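PDB 3WUD: galectin from Xenopus laevis, which binds lactose and probably recognises beta-galactoside glycans on partner glycoproteins such as laminin. Local coordinates for residues Asp40-Val45 with Glu67-Gly72; Asp97-Lys102 with Phe111-Pro116. One frame throughout, in Å; residues are numbered along the deposited sequence.

Running from the N terminus, the chain first reaches contact 1, where the turn leading into strand 43-51 meets the tip of the hairpin formed by strands 60-67 and 70-77. This closes a 21-residue excursion within the six-stranded sheet. Contact 2 opens only after that loop is complete, so the two lie in series, neither crossing nor nesting. It brings strand 98-103 back against strand 108-112 at one side of the five-stranded sheet, enclosing eight residues. The two meet where the chain after strand 108-112 passes the first sheet: Y44 O lies 3.3 Å from M115 CE, and V45 O lies 3.4 Å from F111 CE2. Their centres are 14 Å apart.

Contact 1: Asp40-Val45 with Glu67-Gly72; sequences DSSNYV and EENSWG. With GAL (beta-D-galactopyranose), chain B.
The ND2 group of N43 is gripped by two carboxylates, one on each segment: it donates to E68 OE2 at 2.8 Å, almost straight at 176°, and to D40 OD1 at 2.9 Å. The site lies at the end of the six-stranded sheet of the galectin beta-sandwich, where a type I turn, D40-N43, meets the type I' turn, E67-S70, that closes the hairpin of strands 60-67 and 70-77. The amide and the E68 carboxylate are only 7° from coplanar, and OE2 is met on its anti side. E68 reaches N43 although its CB points away, because its chain bends back at chi2 (-67°). N43 also receives a bond: E68 N donates to N43 OD1 at 2.8 Å, from above the carbonyl plane. With both amide ends engaged, the rotation of the N43 side chain is well defined. The N43 amide N-H groups lie between the two carboxylates, whose D40 OD1 and E68 OE2 are 5.1 Å apart, and would probably ease the repulsion of these like charges. D40 OD1 has a second donor, S42 N, completing an Asx turn.

Beside this cluster, N69 N donates to S42 O at 2.8 Å, so the two turns are also tied backbone to backbone. The N69 side chain lies against that of S42, while its OD1 accepts from K66 NZ.

Further along the hairpin, W71 CH2 approaches the edge of the Y44 ring at 4.2 Å from CE2. The indole itself belongs to the glycan pocket, where it offers a face to galactose, the CH-pi platform familiar from galectins: GAL C5 stands over the ring centre, 3.9 Å above its plane, and GAL C4 lies 3.7 Å from W71 CZ2.

Contact 2: Asp97-Lys102 with Phe111-Pro116; sequences DHLKVK and FPIRMP
The imidazole of H98, whose CB rests 3.3 Å from F111 O, is engaged at its edge: ND1 donates to D97 OD1 at 2.8 Å, the carboxylate oxygen lying in the ring plane. A chi1 of 67°, with CG between the backbone N and the carbonyl carbon, places the ring where ND1 meets that carboxylate. On one face of the F111 ring sits P112 CD, 3.6 Å above the plane and offset toward the rim. F111 CZ in turn lies over one face of the R114 guanidinium, whose NH1 is hydrogen-bonded to T73 O and S65 OG.

Two reciprocal backbone bonds, L99 N to F111 O and F111 N to L99 O, both 2.9 Å, mark L99 and F111 as an antiparallel hydrogen-bonded pair in the hairpin of strands 98-103 and 108-112, at one side of the five-stranded sheet. H98 and P112 form the neighbouring non-hydrogen-bonded pair. The buried side chains of L99 and F111 share a sheet face directed at the other layer of the sandwich, with L99 on I46 and F111 on C63.

I113 N donates to D97 O at 3.0 Å, a bond that carries the pairing one residue beyond strand 108-112. The I113 side chain crosses that of L99 at about a right angle: I113 CD1 lies 4.0 Å from L99 CD2 and 3.8 Å from H98 N.

Contact 1: Asp40-Val45 with Glu67-Gly72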
loop_
_atom_site.group_PDB
_atom_site.type_symbol
_atom_site.label_atom_id
_atom_site.label_comp_id
_atom_site.label_asym_id
_atom_site.label_seq_id
_atom_site.Cartn_x
_atom_site.Cartn_y
_atom_site.Cartn_z
ATOM N N ASP A 40 0.879 -2.600 14.523
ATOM C CA ASP A 40 1.782 -3.604 14.050
ATOM C C ASP A 40 1.027 -4.956 13.948
ATOM O O ASP A 40 -0.154 -5.014 14.248
ATOM C CB ASP A 40 3.017 -3.743 15.009
ATOM C CG ASP A 40 2.615 -3.952 16.435
ATOM O OD1 ASP A 40 1.787 -4.821 16.667
ATOM O OD2 ASP A 40 3.055 -3.182 17.338
ATOM N N SER A 41 1.738 -6.028 13.559
ATOM C CA SER A 41 1.159 -7.338 13.330
ATOM C C SER A 41 0.559 -7.946 14.603
ATOM O O SER A 41 -0.242 -8.827 14.509
ATOM C CB SER A 41 2.192 -8.290 12.665
ATOM O OG SER A 41 3.232 -8.636 13.533
ATOM N N SER A 42 0.877 -7.401 15.777
ATOM C CA SER A 42 0.344 -7.895 17.030
ATOM C C SER A 42 -0.770 -7.065 17.616
ATOM O O SER A 42 -1.402 -7.470 18.583
ATOM C CB SER A 42 1.494 -8.050 18.106
ATOM O OG SER A 42 2.374 -9.094 17.670
ATOM N N ASN A 43 -1.067 -5.910 17.005
ATOM C CA ASN A 43 -1.944 -4.909 17.562
ATOM C C ASN A 43 -2.856 -4.304 16.458
ATOM O O ASN A 43 -2.483 -3.453 15.664
ATOM C CB ASN A 43 -1.119 -3.818 18.226
ATOM C CG ASN A 43 -0.430 -4.310 19.519
ATOM O OD1 ASN A 43 -1.076 -4.519 20.496
ATOM N ND2 ASN A 43 0.824 -4.627 19.436
ATOM N N TYR A 44 -4.061 -4.847 16.398
ATOM C CA TYR A 44 -5.066 -4.438 15.414
ATOM C C TYR A 44 -6.100 -3.666 16.187
ATOM O O TYR A 44 -6.827 -4.187 17.040
ATOM C CB TYR A 44 -5.724 -5.614 14.688
ATOM C CG TYR A 44 -4.852 -6.644 14.041
ATOM C CD1 TYR A 44 -3.558 -6.399 13.526
ATOM C CD2 TYR A 44 -5.356 -7.930 13.837
ATOM C CE1 TYR A 44 -2.804 -7.397 12.887
ATOM C CE2 TYR A 44 -4.611 -8.936 13.190
ATOM C CZ TYR A 44 -3.366 -8.670 12.713
ATOM O OH TYR A 44 -2.720 -9.721 12.116
ATOM N N VAL A 45 -6.209 -2.379 15.845
ATOM C CA VAL A 45 -7.343 -1.587 16.238
ATOM C C VAL A 45 -8.652 -2.135 15.644
ATOM O O VAL A 45 -9.657 -2.152 16.305
ATOM C CB VAL A 45 -7.143 -0.075 15.858
ATOM C CG1 VAL A 45 -8.280 0.711 16.428
ATOM C CG2 VAL A 45 -5.836 0.485 16.464
ATOM N N GLU A 67 -4.980 -7.055 20.756
ATOM C CA GLU A 67 -4.008 -6.277 21.552
ATOM C C GLU A 67 -2.968 -7.248 22.071
ATOM O O GLU A 67 -3.292 -8.192 22.789
ATOM C CB GLU A 67 -4.738 -5.630 22.699
ATOM C CG GLU A 67 -3.935 -4.582 23.446
ATOM C CD GLU A 67 -4.876 -3.635 24.215
ATOM O OE1 GLU A 67 -4.496 -3.161 25.271
ATOM O OE2 GLU A 67 -6.021 -3.370 23.743
ATOM N N GLU A 68 -1.738 -7.017 21.692
ATOM C CA GLU A 68 -0.581 -7.836 22.042
ATOM C C GLU A 68 -0.936 -9.291 21.770
ATOM O O GLU A 68 -0.715 -10.216 22.612
ATOM C CB GLU A 68 -0.096 -7.545 23.495
ATOM C CG GLU A 68 0.683 -6.228 23.563
ATOM C CD GLU A 68 2.030 -6.252 22.818
ATOM O OE1 GLU A 68 3.058 -6.524 23.519
ATOM O OE2 GLU A 68 2.113 -5.996 21.573
ATOM N N ASN A 69 -1.459 -9.444 20.570
ATOM C CA ASN A 69 -1.863 -10.807 20.064
ATOM C C ASN A 69 -3.058 -11.494 20.679
ATOM O O ASN A 69 -3.376 -12.649 20.325
ATOM C CB ASN A 69 -0.710 -11.764 20.022
ATOM C CG ASN A 69 0.111 -11.581 18.799
ATOM O OD1 ASN A 69 -0.428 -11.273 17.716
ATOM N ND2 ASN A 69 1.392 -11.688 18.946
ATOM N N SER A 70 -3.755 -10.840 21.587
ATOM C CA SER A 70 -4.990 -11.340 22.171
ATOM C C SER A 70 -6.217 -10.760 21.505
ATOM O O SER A 70 -6.429 -9.552 21.602
ATOM C CB SER A 70 -5.080 -10.913 23.662
ATOM O OG SER A 70 -4.198 -11.694 24.451
ATOM N N TRP A 71 -7.086 -11.608 20.933
ATOM C CA TRP A 71 -8.393 -11.135 20.462
ATOM C C TRP A 71 -9.237 -10.461 21.580
ATOM O O TRP A 71 -9.339 -10.956 22.713
ATOM C CB TRP A 71 -9.217 -12.248 19.783
ATOM C CG TRP A 71 -8.618 -12.798 18.549
ATOM C CD1 TRP A 71 -8.129 -14.105 18.340
ATOM C CD2 TRP A 71 -8.344 -12.091 17.350
ATOM N NE1 TRP A 71 -7.624 -14.197 17.089
ATOM C CE2 TRP A 71 -7.799 -13.004 16.435
ATOM C CE3 TRP A 71 -8.669 -10.826 16.897
ATOM C CZ2 TRP A 71 -7.429 -12.624 15.129
ATOM C CZ3 TRP A 71 -8.328 -10.465 15.614
ATOM C CH2 TRP A 71 -7.732 -11.317 14.757
ATOM N N GLY A 72 -9.919 -9.364 21.247
ATOM C CA GLY A 72 -10.940 -8.801 22.085
ATOM C C GLY A 72 -12.320 -9.413 21.939
ATOM O O GLY A 72 -12.463 -10.575 21.566
HETATM C C1 GAL B . -11.741 -16.363 14.937
HETATM C C2 GAL B . -10.923 -16.517 13.662
HETATM C C3 GAL B . -9.847 -15.446 13.492
HETATM C C4 GAL B . -10.487 -14.072 13.732
HETATM C C5 GAL B . -11.266 -14.089 15.055
HETATM C C6 GAL B . -11.964 -12.796 15.413
HETATM O O2 GAL B . -10.255 -17.772 13.676
HETATM O O3 GAL B . -9.221 -15.603 12.230
HETATM O O4 GAL B . -11.382 -13.755 12.657
HETATM O O5 GAL B . -12.306 -15.075 15.079
HETATM O O6 GAL B . -12.658 -12.841 16.645
#

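Contact 2: Asp97-Lys102 with Phe111-Pro116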
loop_
_atom_site.group_PDB
_atom_site.type_symbol
_atom_site.label_atom_id
_atom_site.label_comp_id
_atom_site.label_asym_id
_atom_site.label_seq_id
_atom_site.Cartn_x
_atom_site.Cartn_y
_atom_site.Cartn_z
ATOM N N ASP A 97 -12.269 7.919 19.278
ATOM C CA ASP A 97 -12.642 6.689 20.063
ATOM C C ASP A 97 -13.335 5.580 19.280
ATOM O O ASP A 97 -13.850 4.602 19.842
ATOM C CB ASP A 97 -13.526 7.085 21.294
ATOM C CG ASP A 97 -14.939 7.608 20.924
ATOM O OD1 ASP A 97 -15.368 7.673 19.745
ATOM O OD2 ASP A 97 -15.661 7.988 21.872
ATOM N N HIS A 98 -13.355 5.714 17.962
ATOM C CA HIS A 98 -13.899 4.669 17.134
ATOM C C HIS A 98 -13.481 4.865 15.697
ATOM O O HIS A 98 -13.030 5.965 15.263
ATOM C CB HIS A 98 -15.421 4.642 17.129
ATOM C CG HIS A 98 -16.048 5.829 16.470
ATOM N ND1 HIS A 98 -16.077 7.074 17.060
ATOM C CD2 HIS A 98 -16.695 5.953 15.298
ATOM C CE1 HIS A 98 -16.690 7.923 16.256
ATOM N NE2 HIS A 98 -17.114 7.257 15.201
ATOM N N LEU A 99 -13.569 3.743 14.998
ATOM C CA LEU A 99 -13.404 3.748 13.541
ATOM C C LEU A 99 -14.789 3.684 12.976
ATOM O O LEU A 99 -15.662 3.032 13.514
ATOM C CB LEU A 99 -12.613 2.567 13.027
ATOM C CG LEU A 99 -11.169 2.375 13.501
ATOM C CD1 LEU A 99 -10.625 1.275 12.625
ATOM C CD2 LEU A 99 -10.354 3.657 13.384
ATOM N N LYS A 100 -14.992 4.409 11.903
ATOM C CA LYS A 100 -16.219 4.331 11.154
ATOM C C LYS A 100 -15.888 3.576 9.884
ATOM O O LYS A 100 -14.956 3.970 9.142
ATOM C CB LYS A 100 -16.754 5.761 10.876
ATOM C CG LYS A 100 -17.950 5.822 9.956
ATOM C CD LYS A 100 -18.260 7.291 9.645
ATOM C CE LYS A 100 -19.661 7.664 10.074
ATOM N NZ LYS A 100 -19.844 7.497 11.544
ATOM N N VAL A 101 -16.625 2.489 9.630
ATOM C CA VAL A 101 -16.382 1.625 8.469
ATOM C C VAL A 101 -17.468 1.952 7.471
ATOM O O VAL A 101 -18.655 1.836 7.828
ATOM C CB VAL A 101 -16.501 0.176 8.802
ATOM C CG1 VAL A 101 -16.302 -0.706 7.579
ATOM C CG2 VAL A 101 -15.504 -0.194 9.947
ATOM N N LYS A 102 -17.055 2.356 6.285
ATOM C CA LYS A 102 -18.028 2.818 5.217
ATOM C C LYS A 102 -17.945 1.872 4.036
ATOM O O LYS A 102 -16.885 1.676 3.424
ATOM C CB LYS A 102 -17.684 4.270 4.779
ATOM C CG LYS A 102 -17.420 5.251 5.872
ATOM C CD LYS A 102 -17.102 6.629 5.282
ATOM C CE LYS A 102 -16.455 7.541 6.287
ATOM N NZ LYS A 102 -15.629 8.559 5.592
ATOM N N PHE A 111 -16.894 0.972 15.066
ATOM C CA PHE A 111 -16.187 -0.009 15.873
ATOM C C PHE A 111 -15.332 0.709 16.907
ATOM O O PHE A 111 -14.541 1.544 16.571
ATOM C CB PHE A 111 -15.316 -0.942 14.983
ATOM C CG PHE A 111 -14.714 -2.107 15.740
ATOM C CD1 PHE A 111 -15.475 -3.229 16.059
ATOM C CD2 PHE A 111 -13.369 -2.087 16.106
ATOM C CE1 PHE A 111 -14.920 -4.281 16.765
ATOM C CE2 PHE A 111 -12.813 -3.132 16.863
ATOM C CZ PHE A 111 -13.598 -4.230 17.172
ATOM N N PRO A 112 -15.473 0.354 18.174
ATOM C CA PRO A 112 -14.776 1.104 19.177
ATOM C C PRO A 112 -13.261 0.914 19.167
ATOM O O PRO A 112 -12.741 -0.153 18.851
ATOM C CB PRO A 112 -15.401 0.584 20.462
ATOM C CG PRO A 112 -15.805 -0.786 20.181
ATOM C CD PRO A 112 -16.229 -0.765 18.748
ATOM N N ILE A 113 -12.524 1.958 19.550
ATOM C CA ILE A 113 -11.074 1.868 19.664
ATOM C C ILE A 113 -10.775 1.667 21.158
ATOM O O ILE A 113 -11.168 2.517 21.976
ATOM C CB ILE A 113 -10.312 3.125 19.185
ATOM C CG1 ILE A 113 -10.396 3.356 17.663
ATOM C CG2 ILE A 113 -8.851 2.972 19.561
ATOM C CD1 ILE A 113 -9.816 4.701 17.243
ATOM N N ARG A 114 -10.068 0.576 21.440
ATOM C CA ARG A 114 -9.996 -0.104 22.732
ATOM C C ARG A 114 -8.600 -0.049 23.299
ATOM O O ARG A 114 -8.269 -0.715 24.317
ATOM C CB ARG A 114 -10.296 -1.601 22.468
ATOM C CG ARG A 114 -11.735 -1.837 22.026
ATOM C CD ARG A 114 -11.957 -3.295 21.597
ATOM N NE ARG A 114 -13.354 -3.595 21.591
ATOM C CZ ARG A 114 -13.887 -4.706 21.039
ATOM N NH1 ARG A 114 -13.122 -5.614 20.452
ATOM N NH2 ARG A 114 -15.175 -4.904 21.132
ATOM N N MET A 115 -7.749 0.666 22.598
ATOM C CA MET A 115 -6.323 0.592 22.877
ATOM C C MET A 115 -5.731 1.967 22.621
ATOM O O MET A 115 -6.363 2.777 21.936
ATOM C CB MET A 115 -5.611 -0.484 22.068
ATOM C CG MET A 115 -5.524 -0.299 20.538
ATOM S SD MET A 115 -4.639 -1.668 19.739
ATOM C CE MET A 115 -5.923 -2.899 19.914
ATOM N N PRO A 116 -4.547 2.230 23.227
ATOM C CA PRO A 116 -3.898 3.487 23.020
ATOM C C PRO A 116 -3.454 3.614 21.597
ATOM O O PRO A 116 -2.865 2.671 21.044
ATOM C CB PRO A 116 -2.666 3.445 23.939
ATOM C CG PRO A 116 -2.796 2.222 24.764
ATOM C CD PRO A 116 -3.759 1.318 24.069
#